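Local coordinates for protein BlEst2 (Bacillus licheniformis, PDB 6WPX) that probably hydrolyses ester bonds as a lipase or esterase with an alpha/beta-hydrolase domain, and is seen here in its propeptide form, whose C-terminal domain is autoinhibitory, at residues A[137-145]-A[267-275]; A[49-60]-A[78-88]. All blocks are in the same frame, centred on the assembly; numbering follows the deposited sequence.

Interaction 1: residues A[137-145]-A[267-275]; sequences YVERVITLG and FMPLLTIQA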
loop_
_atom_site.group_PDB
_atom_site.type_symbol
_atom_site.label_atom_id
_atom_site.label_comp_id
_atom_site.label_asym_id
_atom_site.label_seq_id
_atom_site.Cartn_x
_atom_site.Cartn_y
_atom_site.Cartn_z
ATOM N N TYR A 137 4.420 26.269 12.030
ATOM C CA TYR A 137 3.386 26.805 11.149
ATOM C C TYR A 137 2.094 26.042 11.159
ATOM O O TYR A 137 1.136 26.443 10.493
ATOM C CB TYR A 137 3.956 26.908 9.711
ATOM C CG TYR A 137 5.367 27.469 9.671
ATOM C CD1 TYR A 137 5.640 28.757 10.129
ATOM C CD2 TYR A 137 6.442 26.678 9.269
ATOM C CE1 TYR A 137 6.940 29.259 10.154
ATOM C CE2 TYR A 137 7.750 27.169 9.290
ATOM C CZ TYR A 137 7.991 28.466 9.724
ATOM O OH TYR A 137 9.263 28.978 9.742
ATOM N N VAL A 138 2.063 24.921 11.888
ATOM C CA VAL A 138 0.932 23.989 11.879
ATOM C C VAL A 138 0.391 23.735 13.257
ATOM O O VAL A 138 1.155 23.453 14.172
ATOM C CB VAL A 138 1.331 22.665 11.145
ATOM C CG1 VAL A 138 0.198 21.625 11.172
ATOM C CG2 VAL A 138 1.778 22.937 9.710
ATOM N N GLU A 139 -0.945 23.774 13.388
ATOM C CA GLU A 139 -1.650 23.529 14.644
ATOM C C GLU A 139 -1.942 22.037 14.815
ATOM O O GLU A 139 -1.825 21.504 15.924
ATOM C CB GLU A 139 -2.933 24.391 14.691
ATOM C CG GLU A 139 -3.599 24.475 16.060
ATOM C CD GLU A 139 -4.760 23.506 16.221
ATOM O OE1 GLU A 139 -5.487 23.273 15.230
ATOM O OE2 GLU A 139 -4.940 22.976 17.340
ATOM N N ARG A 140 -2.325 21.359 13.719
ATOM C CA ARG A 140 -2.663 19.951 13.754
ATOM C C ARG A 140 -2.618 19.336 12.376
ATOM O O ARG A 140 -2.660 20.044 11.362
ATOM C CB ARG A 140 -4.042 19.710 14.425
ATOM C CG ARG A 140 -5.235 20.259 13.637
ATOM C CD ARG A 140 -6.549 20.025 14.368
ATOM N NE ARG A 140 -6.578 20.711 15.665
ATOM C CZ ARG A 140 -7.454 20.455 16.627
ATOM N NH1 ARG A 140 -8.397 19.533 16.447
ATOM N NH2 ARG A 140 -7.409 21.129 17.767
ATOM N N VAL A 141 -2.574 18.019 12.361
ATOM C CA VAL A 141 -2.548 17.211 11.148
ATOM C C VAL A 141 -3.645 16.144 11.208
ATOM O O VAL A 141 -3.724 15.372 12.161
ATOM C CB VAL A 141 -1.153 16.577 10.929
ATOM C CG1 VAL A 141 -1.099 15.767 9.630
ATOM C CG2 VAL A 141 -0.056 17.642 10.943
ATOM N N ILE A 142 -4.433 16.066 10.132
ATOM C CA ILE A 142 -5.428 15.031 9.904
ATOM C C ILE A 142 -4.962 14.261 8.657
ATOM O O ILE A 142 -4.758 14.845 7.604
ATOM C CB ILE A 142 -6.841 15.624 9.753
ATOM C CG1 ILE A 142 -7.239 16.416 11.023
ATOM C CG2 ILE A 142 -7.872 14.517 9.369
ATOM C CD1 ILE A 142 -8.224 17.484 10.769
ATOM N N THR A 143 -4.764 12.962 8.794
ATOM C CA THR A 143 -4.336 12.127 7.675
ATOM C C THR A 143 -5.510 11.261 7.224
ATOM O O THR A 143 -6.225 10.724 8.060
ATOM C CB THR A 143 -3.067 11.335 7.987
ATOM O OG1 THR A 143 -3.359 10.240 8.853
ATOM C CG2 THR A 143 -1.926 12.205 8.528
ATOM N N LEU A 144 -5.689 11.133 5.901
ATOM C CA LEU A 144 -6.752 10.360 5.278
ATOM C C LEU A 144 -6.108 9.219 4.493
ATOM O O LEU A 144 -5.441 9.466 3.485
ATOM C CB LEU A 144 -7.576 11.251 4.309
ATOM C CG LEU A 144 -8.067 12.641 4.830
ATOM C CD1 LEU A 144 -8.809 13.412 3.730
ATOM C CD2 LEU A 144 -8.939 12.496 6.052
ATOM N N GLY A 145 -6.333 7.994 4.948
ATOM C CA GLY A 145 -5.797 6.791 4.311
ATOM C C GLY A 145 -4.311 6.835 4.090
ATOM O O GLY A 145 -3.826 6.460 3.017
ATOM N N PHE A 267 -14.356 14.928 9.152
ATOM C CA PHE A 267 -13.194 15.461 9.864
ATOM C C PHE A 267 -13.402 16.900 10.330
ATOM O O PHE A 267 -12.565 17.391 11.062
ATOM C CB PHE A 267 -11.880 15.279 9.070
ATOM C CG PHE A 267 -11.762 15.976 7.735
ATOM C CD1 PHE A 267 -11.579 17.358 7.666
ATOM C CD2 PHE A 267 -11.734 15.241 6.545
ATOM C CE1 PHE A 267 -11.450 17.999 6.432
ATOM C CE2 PHE A 267 -11.600 15.888 5.313
ATOM C CZ PHE A 267 -11.451 17.257 5.265
ATOM N N MET A 268 -14.503 17.573 9.954
ATOM C CA MET A 268 -14.770 18.959 10.402
ATOM C C MET A 268 -14.678 19.111 11.945
ATOM O O MET A 268 -13.956 20.012 12.382
ATOM C CB MET A 268 -16.049 19.543 9.848
ATOM C CG MET A 268 -16.231 21.036 10.218
ATOM S SD MET A 268 -17.735 21.757 9.572
ATOM C CE MET A 268 -18.991 20.836 10.500
ATOM N N PRO A 269 -15.271 18.226 12.781
ATOM C CA PRO A 269 -15.052 18.357 14.242
ATOM C C PRO A 269 -13.574 18.157 14.616
ATOM O O PRO A 269 -13.111 18.751 15.576
ATOM C CB PRO A 269 -15.905 17.228 14.854
ATOM C CG PRO A 269 -16.229 16.347 13.762
ATOM C CD PRO A 269 -16.188 17.105 12.480
ATOM N N LEU A 270 -12.845 17.348 13.850
ATOM C CA LEU A 270 -11.418 17.058 14.090
ATOM C C LEU A 270 -10.539 18.264 13.779
ATOM O O LEU A 270 -9.387 18.305 14.194
ATOM C CB LEU A 270 -10.929 15.815 13.290
ATOM C CG LEU A 270 -11.750 14.533 13.431
ATOM C CD1 LEU A 270 -11.021 13.363 12.812
ATOM C CD2 LEU A 270 -12.101 14.214 14.881
ATOM N N LEU A 271 -11.094 19.267 13.083
ATOM C CA LEU A 271 -10.346 20.481 12.795
ATOM C C LEU A 271 -10.187 21.318 14.063
ATOM O O LEU A 271 -9.256 22.101 14.124
ATOM C CB LEU A 271 -11.049 21.334 11.701
ATOM C CG LEU A 271 -11.237 20.685 10.324
ATOM C CD1 LEU A 271 -12.200 21.520 9.463
ATOM C CD2 LEU A 271 -9.912 20.485 9.612
ATOM N N THR A 272 -11.086 21.167 15.057
ATOM C CA THR A 272 -11.075 22.032 16.254
ATOM C C THR A 272 -11.021 21.319 17.603
ATOM O O THR A 272 -10.533 21.908 18.564
ATOM C CB THR A 272 -12.307 22.961 16.231
ATOM O OG1 THR A 272 -13.518 22.164 16.281
ATOM C CG2 THR A 272 -12.318 23.883 15.014
ATOM N N ILE A 273 -11.587 20.106 17.698
ATOM C CA ILE A 273 -11.706 19.349 18.943
ATOM C C ILE A 273 -10.360 19.085 19.640
ATOM O O ILE A 273 -9.341 18.941 18.964
ATOM C CB ILE A 273 -12.471 18.017 18.642
ATOM C CG1 ILE A 273 -13.158 17.454 19.884
ATOM C CG2 ILE A 273 -11.585 16.957 17.945
ATOM C CD1 ILE A 273 -13.965 16.064 19.609
ATOM N N GLN A 274 -10.361 19.008 20.988
ATOM C CA GLN A 274 -9.185 18.611 21.775
ATOM C C GLN A 274 -9.459 17.161 22.135
ATOM O O GLN A 274 -10.380 16.888 22.881
ATOM C CB GLN A 274 -9.025 19.443 23.079
ATOM C CG GLN A 274 -8.638 20.926 22.973
ATOM C CD GLN A 274 -7.887 21.364 21.746
ATOM O OE1 GLN A 274 -6.788 20.901 21.454
ATOM N NE2 GLN A 274 -8.470 22.267 21.011
ATOM N N ALA A 275 -8.736 16.231 21.541
ATOM C CA ALA A 275 -8.985 14.809 21.773
ATOM C C ALA A 275 -7.759 14.093 22.253
ATOM O O ALA A 275 -6.638 14.546 22.028
ATOM C CB ALA A 275 -9.507 14.148 20.495
HETATM O O HOH W 1 -7.998 24.140 15.520
#
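Arg140 and Ile142, on strand 140-144 of the mainly parallel alpha/beta-hydrolase sheet, face the helically wound residues 268-271, their CA atoms 7.8 and 7.6 Å from those of Leu271 and Leu270; no backbone hydrogen bond joins the segments, and side chains bridge the gap. Arg140 NH1 donates to Leu270 O and Ile273 O, each at 2.8 Å, the first from above the carbonyl plane and the second on a lone pair; NH2 adds weak bonds to Ile273 O and Thr272 O. Leu271 O sits over one face of the guanidinium, offset toward its rim. Glu139 forms a salt bridge with the group side-on, Arg140 NE 2.8 Å from Glu139 OE1 and Arg140 NH2 3.1 Å from Glu139 OE2. A chi3 bend (62°) turns the planar end into place. Water 1 ties Glu139 OE1 to Leu271 O. Ile142 CD1 meets Leu271 CD2 at 3.6 Å, and Leu144 CD2 lies 3.9 Å from Phe267 CD2. A methionine at Arg140 would probably leave the Leu270 and Ile273 carbonyls without these donors and Glu139 without its countercharge. Carbonyls and a carboxylate thus fix the guanidinium's rotation, probably favour its positive charge, and hold the loop after helix 260-267 to strand 140-144.

Interaction 2: residues A[49-60]-A[78-88]; sequences PIVFVHGLNGSS and YDAAFIDLHPD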
loop_
_atom_site.group_PDB
_atom_site.type_symbol
_atom_site.label_atom_id
_atom_site.label_comp_id
_atom_site.label_asym_id
_atom_site.label_seq_id
_atom_site.Cartn_x
_atom_site.Cartn_y
_atom_site.Cartn_z
ATOM N N PRO A 49 -6.854 28.077 8.816
ATOM C CA PRO A 49 -6.943 27.682 7.405
ATOM C C PRO A 49 -6.462 26.231 7.224
ATOM O O PRO A 49 -5.653 25.724 8.007
ATOM C CB PRO A 49 -5.983 28.654 6.702
ATOM C CG PRO A 49 -5.783 29.801 7.719
ATOM C CD PRO A 49 -5.825 29.122 9.029
ATOM N N ILE A 50 -6.979 25.557 6.201
ATOM C CA ILE A 50 -6.574 24.168 5.945
ATOM C C ILE A 50 -5.672 24.111 4.746
ATOM O O ILE A 50 -6.024 24.632 3.695
ATOM C CB ILE A 50 -7.791 23.228 5.747
ATOM C CG1 ILE A 50 -8.784 23.287 6.916
ATOM C CG2 ILE A 50 -7.329 21.803 5.462
ATOM C CD1 ILE A 50 -10.208 22.894 6.481
ATOM N N VAL A 51 -4.552 23.409 4.875
ATOM C CA VAL A 51 -3.676 23.130 3.742
ATOM C C VAL A 51 -3.935 21.675 3.354
ATOM O O VAL A 51 -3.715 20.768 4.159
ATOM C CB VAL A 51 -2.184 23.408 4.027
ATOM C CG1 VAL A 51 -1.306 22.963 2.846
ATOM C CG2 VAL A 51 -1.971 24.879 4.328
ATOM N N PHE A 52 -4.416 21.469 2.121
ATOM C CA PHE A 52 -4.720 20.137 1.596
ATOM C C PHE A 52 -3.513 19.591 0.886
ATOM O O PHE A 52 -2.953 20.261 0.016
ATOM C CB PHE A 52 -5.966 20.170 0.701
ATOM C CG PHE A 52 -7.232 20.407 1.494
ATOM C CD1 PHE A 52 -7.930 19.337 2.066
ATOM C CD2 PHE A 52 -7.734 21.694 1.670
ATOM C CE1 PHE A 52 -9.107 19.557 2.788
ATOM C CE2 PHE A 52 -8.938 21.906 2.360
ATOM C CZ PHE A 52 -9.610 20.834 2.917
ATOM N N VAL A 53 -3.065 18.393 1.318
ATOM C CA VAL A 53 -1.848 17.747 0.815
ATOM C C VAL A 53 -2.193 16.435 0.111
ATOM O O VAL A 53 -2.728 15.522 0.741
ATOM C CB VAL A 53 -0.772 17.580 1.923
ATOM C CG1 VAL A 53 0.539 17.010 1.350
ATOM C CG2 VAL A 53 -0.498 18.908 2.633
ATOM N N HIS A 54 -1.919 16.371 -1.202
ATOM C CA HIS A 54 -2.192 15.196 -2.036
ATOM C C HIS A 54 -1.268 14.002 -1.691
ATOM O O HIS A 54 -0.287 14.136 -0.944
ATOM C CB HIS A 54 -2.043 15.545 -3.522
ATOM C CG HIS A 54 -0.618 15.867 -3.898
ATOM N ND1 HIS A 54 0.305 14.869 -4.163
ATOM C CD2 HIS A 54 -0.000 17.067 -3.984
ATOM C CE1 HIS A 54 1.442 15.497 -4.439
ATOM N NE2 HIS A 54 1.302 16.823 -4.333
ATOM N N GLY A 55 -1.532 12.882 -2.346
ATOM C CA GLY A 55 -0.777 11.660 -2.134
ATOM C C GLY A 55 0.107 11.278 -3.291
ATOM O O GLY A 55 0.409 12.087 -4.180
ATOM N N LEU A 56 0.481 10.015 -3.277
ATOM C CA LEU A 56 1.339 9.388 -4.255
ATOM C C LEU A 56 0.875 9.623 -5.688
ATOM O O LEU A 56 -0.286 9.373 -6.003
ATOM C CB LEU A 56 1.433 7.888 -3.934
ATOM C CG LEU A 56 2.202 7.038 -4.964
ATOM C CD1 LEU A 56 3.671 7.354 -4.955
ATOM C CD2 LEU A 56 1.976 5.552 -4.701
ATOM N N ASN A 57 1.796 10.110 -6.541
ATOM C CA ASN A 57 1.610 10.363 -7.973
ATOM C C ASN A 57 0.463 11.362 -8.256
ATOM O O ASN A 57 -0.114 11.402 -9.339
ATOM C CB ASN A 57 1.470 9.037 -8.753
ATOM C CG ASN A 57 2.680 8.100 -8.673
ATOM O OD1 ASN A 57 3.871 8.524 -8.637
ATOM N ND2 ASN A 57 2.418 6.799 -8.723
ATOM N N GLY A 58 0.178 12.211 -7.281
ATOM C CA GLY A 58 -0.905 13.168 -7.420
ATOM C C GLY A 58 -0.438 14.587 -7.422
ATOM O O GLY A 58 0.764 14.850 -7.439
ATOM N N SER A 59 -1.403 15.509 -7.357
ATOM C CA SER A 59 -1.187 16.940 -7.277
ATOM C C SER A 59 -2.383 17.528 -6.561
ATOM O O SER A 59 -3.310 16.797 -6.209
ATOM C CB SER A 59 -1.082 17.533 -8.681
ATOM O OG SER A 59 -2.357 17.550 -9.305
ATOM N N SER A 60 -2.406 18.854 -6.423
ATOM C CA SER A 60 -3.516 19.589 -5.825
ATOM C C SER A 60 -4.860 19.312 -6.561
ATOM O O SER A 60 -5.913 19.468 -5.969
ATOM C CB SER A 60 -3.202 21.083 -5.812
ATOM O OG SER A 60 -2.988 21.565 -7.130
ATOM N N TYR A 78 -14.094 27.866 6.335
ATOM C CA TYR A 78 -12.671 27.619 6.374
ATOM C C TYR A 78 -11.955 28.161 5.170
ATOM O O TYR A 78 -12.321 27.870 4.028
ATOM C CB TYR A 78 -12.344 26.117 6.510
ATOM C CG TYR A 78 -12.504 25.596 7.917
ATOM C CD1 TYR A 78 -13.750 25.223 8.400
ATOM C CD2 TYR A 78 -11.422 25.546 8.787
ATOM C CE1 TYR A 78 -13.915 24.785 9.712
ATOM C CE2 TYR A 78 -11.574 25.109 10.104
ATOM C CZ TYR A 78 -12.823 24.729 10.560
ATOM O OH TYR A 78 -13.002 24.330 11.861
ATOM N N ASP A 79 -10.901 28.911 5.424
ATOM C CA ASP A 79 -9.990 29.317 4.357
ATOM C C ASP A 79 -9.136 28.089 4.093
ATOM O O ASP A 79 -9.066 27.182 4.941
ATOM C CB ASP A 79 -9.140 30.515 4.747
ATOM C CG ASP A 79 -9.897 31.802 4.550
ATOM O OD1 ASP A 79 -10.406 32.037 3.412
ATOM O OD2 ASP A 79 -9.990 32.571 5.518
ATOM N N ALA A 80 -8.553 28.012 2.884
ATOM C CA ALA A 80 -7.808 26.822 2.514
ATOM C C ALA A 80 -6.743 27.141 1.516
ATOM O O ALA A 80 -6.814 28.173 0.852
ATOM C CB ALA A 80 -8.765 25.765 1.940
ATOM N N ALA A 81 -5.745 26.260 1.413
ATOM C CA ALA A 81 -4.651 26.362 0.443
ATOM C C ALA A 81 -4.368 24.947 -0.058
ATOM O O ALA A 81 -4.697 23.978 0.615
ATOM C CB ALA A 81 -3.409 26.989 1.078
ATOM N N PHE A 82 -3.883 24.836 -1.281
ATOM C CA PHE A 82 -3.658 23.539 -1.927
ATOM C C PHE A 82 -2.265 23.582 -2.479
ATOM O O PHE A 82 -1.886 24.584 -3.073
ATOM C CB PHE A 82 -4.701 23.332 -3.060
ATOM C CG PHE A 82 -6.129 23.449 -2.558
ATOM C CD1 PHE A 82 -6.757 24.688 -2.472
ATOM C CD2 PHE A 82 -6.818 22.328 -2.114
ATOM C CE1 PHE A 82 -8.056 24.803 -1.949
ATOM C CE2 PHE A 82 -8.127 22.434 -1.613
ATOM C CZ PHE A 82 -8.726 23.671 -1.504
ATOM N N ILE A 83 -1.495 22.516 -2.273
ATOM C CA ILE A 83 -0.102 22.473 -2.690
ATOM C C ILE A 83 0.209 21.282 -3.597
ATOM O O ILE A 83 -0.379 20.206 -3.453
ATOM C CB ILE A 83 0.809 22.503 -1.417
ATOM C CG1 ILE A 83 2.313 22.682 -1.791
ATOM C CG2 ILE A 83 0.566 21.254 -0.508
ATOM C CD1 ILE A 83 3.225 23.080 -0.684
ATOM N N ASP A 84 1.151 21.488 -4.523
ATOM C CA ASP A 84 1.678 20.434 -5.358
ATOM C C ASP A 84 3.042 20.121 -4.757
ATOM O O ASP A 84 3.879 21.017 -4.631
ATOM C CB ASP A 84 1.903 20.900 -6.810
ATOM C CG ASP A 84 0.649 21.107 -7.624
ATOM O OD1 ASP A 84 -0.430 20.747 -7.141
ATOM O OD2 ASP A 84 0.755 21.615 -8.762
ATOM N N LEU A 85 3.252 18.875 -4.359
ATOM C CA LEU A 85 4.551 18.386 -3.904
ATOM C C LEU A 85 5.005 17.485 -5.014
ATOM O O LEU A 85 4.344 17.455 -6.062
ATOM C CB LEU A 85 4.440 17.620 -2.571
ATOM C CG LEU A 85 3.915 18.413 -1.350
ATOM C CD1 LEU A 85 3.926 17.541 -0.108
ATOM C CD2 LEU A 85 4.755 19.699 -1.104
ATOM N N HIS A 86 6.122 16.760 -4.831
ATOM C CA HIS A 86 6.564 15.833 -5.856
ATOM C C HIS A 86 5.645 14.616 -5.884
ATOM O O HIS A 86 5.384 14.002 -4.845
ATOM C CB HIS A 86 8.009 15.381 -5.650
ATOM C CG HIS A 86 9.022 16.476 -5.773
ATOM N ND1 HIS A 86 9.403 16.964 -7.007
ATOM C CD2 HIS A 86 9.758 17.092 -4.817
ATOM C CE1 HIS A 86 10.296 17.908 -6.759
ATOM N NE2 HIS A 86 10.542 18.020 -5.457
ATOM N N PRO A 87 5.154 14.238 -7.074
ATOM C CA PRO A 87 4.310 13.036 -7.161
ATOM C C PRO A 87 5.120 11.734 -6.995
ATOM O O PRO A 87 4.589 10.704 -6.593
ATOM C CB PRO A 87 3.749 13.119 -8.592
ATOM C CG PRO A 87 4.780 13.852 -9.367
ATOM C CD PRO A 87 5.342 14.871 -8.399
ATOM N N ASP A 88 6.436 11.817 -7.271
ATOM C CA ASP A 88 7.395 10.717 -7.399
ATOM C C ASP A 88 8.634 10.792 -6.478
ATOM O O ASP A 88 9.600 10.053 -6.707
ATOM C CB ASP A 88 7.837 10.674 -8.875
ATOM C CG ASP A 88 8.583 11.917 -9.367
ATOM O OD1 ASP A 88 8.501 12.982 -8.690
ATOM O OD2 ASP A 88 9.236 11.834 -10.433
HETATM O O HOH W 2 -2.599 19.090 -2.501
HETATM O O HOH W 3 2.194 17.202 -7.731
#
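Asp84 OD1 accepts two hydrogen bonds from Ser60, one from OG at 2.7 Å and one from the backbone N at 2.8 Å. They arrive from opposite faces of the carboxylate plane, so this single oxygen is gripped from both sides and ties Ser60, beyond the 55-58 turn, to the residue that follows strand 80-83. His54 makes the second polar link: its NE2 accepts from Leu85 N at 2.8 Å, nearly straight (169°) and in the ring plane, while ND1 donates to Gly55 O. With both nitrogens engaged in plane, rotation of the imidazole is fixed; its CG sits between the backbone N and the carbonyl carbon (chi1 67°), which carries the ring across to 78-88. Farther out, Asn57 N, within the type II turn 55-58, donates to Pro87 O. Water 2 joins Phe52 O to Ile83 O where the strands splay, and water 3 joins Gly58 O to Leu85 O.

The strands themselves pair in parallel, through Ile50 N to Asp79 O, Ala81 N to Ile50 O and Phe52 N to Ala81 O. On one face Phe52 and Phe82 lie side by side, their planes at 9° but slid apart, so that the rings barely overlap. Their nearest atoms are Phe52 CD2 and Phe82 CE2, 3.4 Å apart; Ala80 CB meets the edge of the Phe52 ring. On the other face, Val51 CG2 rests 4.1 Å from Ala81 CB, and Val53 CG1 packs on Leu85 CD1.

These strands and helix 69-75 form a beta-alpha-beta unit. Strand 50-53 pairs on its other side with 113-118, and 80-83 borders strand 34-36; helix 91-109 covers the Val51 and Ile83 face, while Trp63 and Phe64 meet the two phenylalanine rings.

Interactions 1 and 2 belong to the same mixed sheet, their centres about 15 Å apart, with strand 113-118 lying between strands 50-53 and 138-144. The loop 267-275 makes the direct connection: Leu271 CD1 comes within 3.4 Å of Tyr78 CZ and 3.8 Å of Ile50 CD1, Thr272 CG2 lies 3.3 Å from Tyr78 OH, and Phe267 CZ is 4.1 Å from Phe52 CE1. The loop of interaction 1 therefore also packs on interaction 2, on the face that carries Ile50 and Phe52. Interaction 2 closes first along the chain and builds part of the sheet; interaction 1 later brings a distant loop back onto it, joining the two parts.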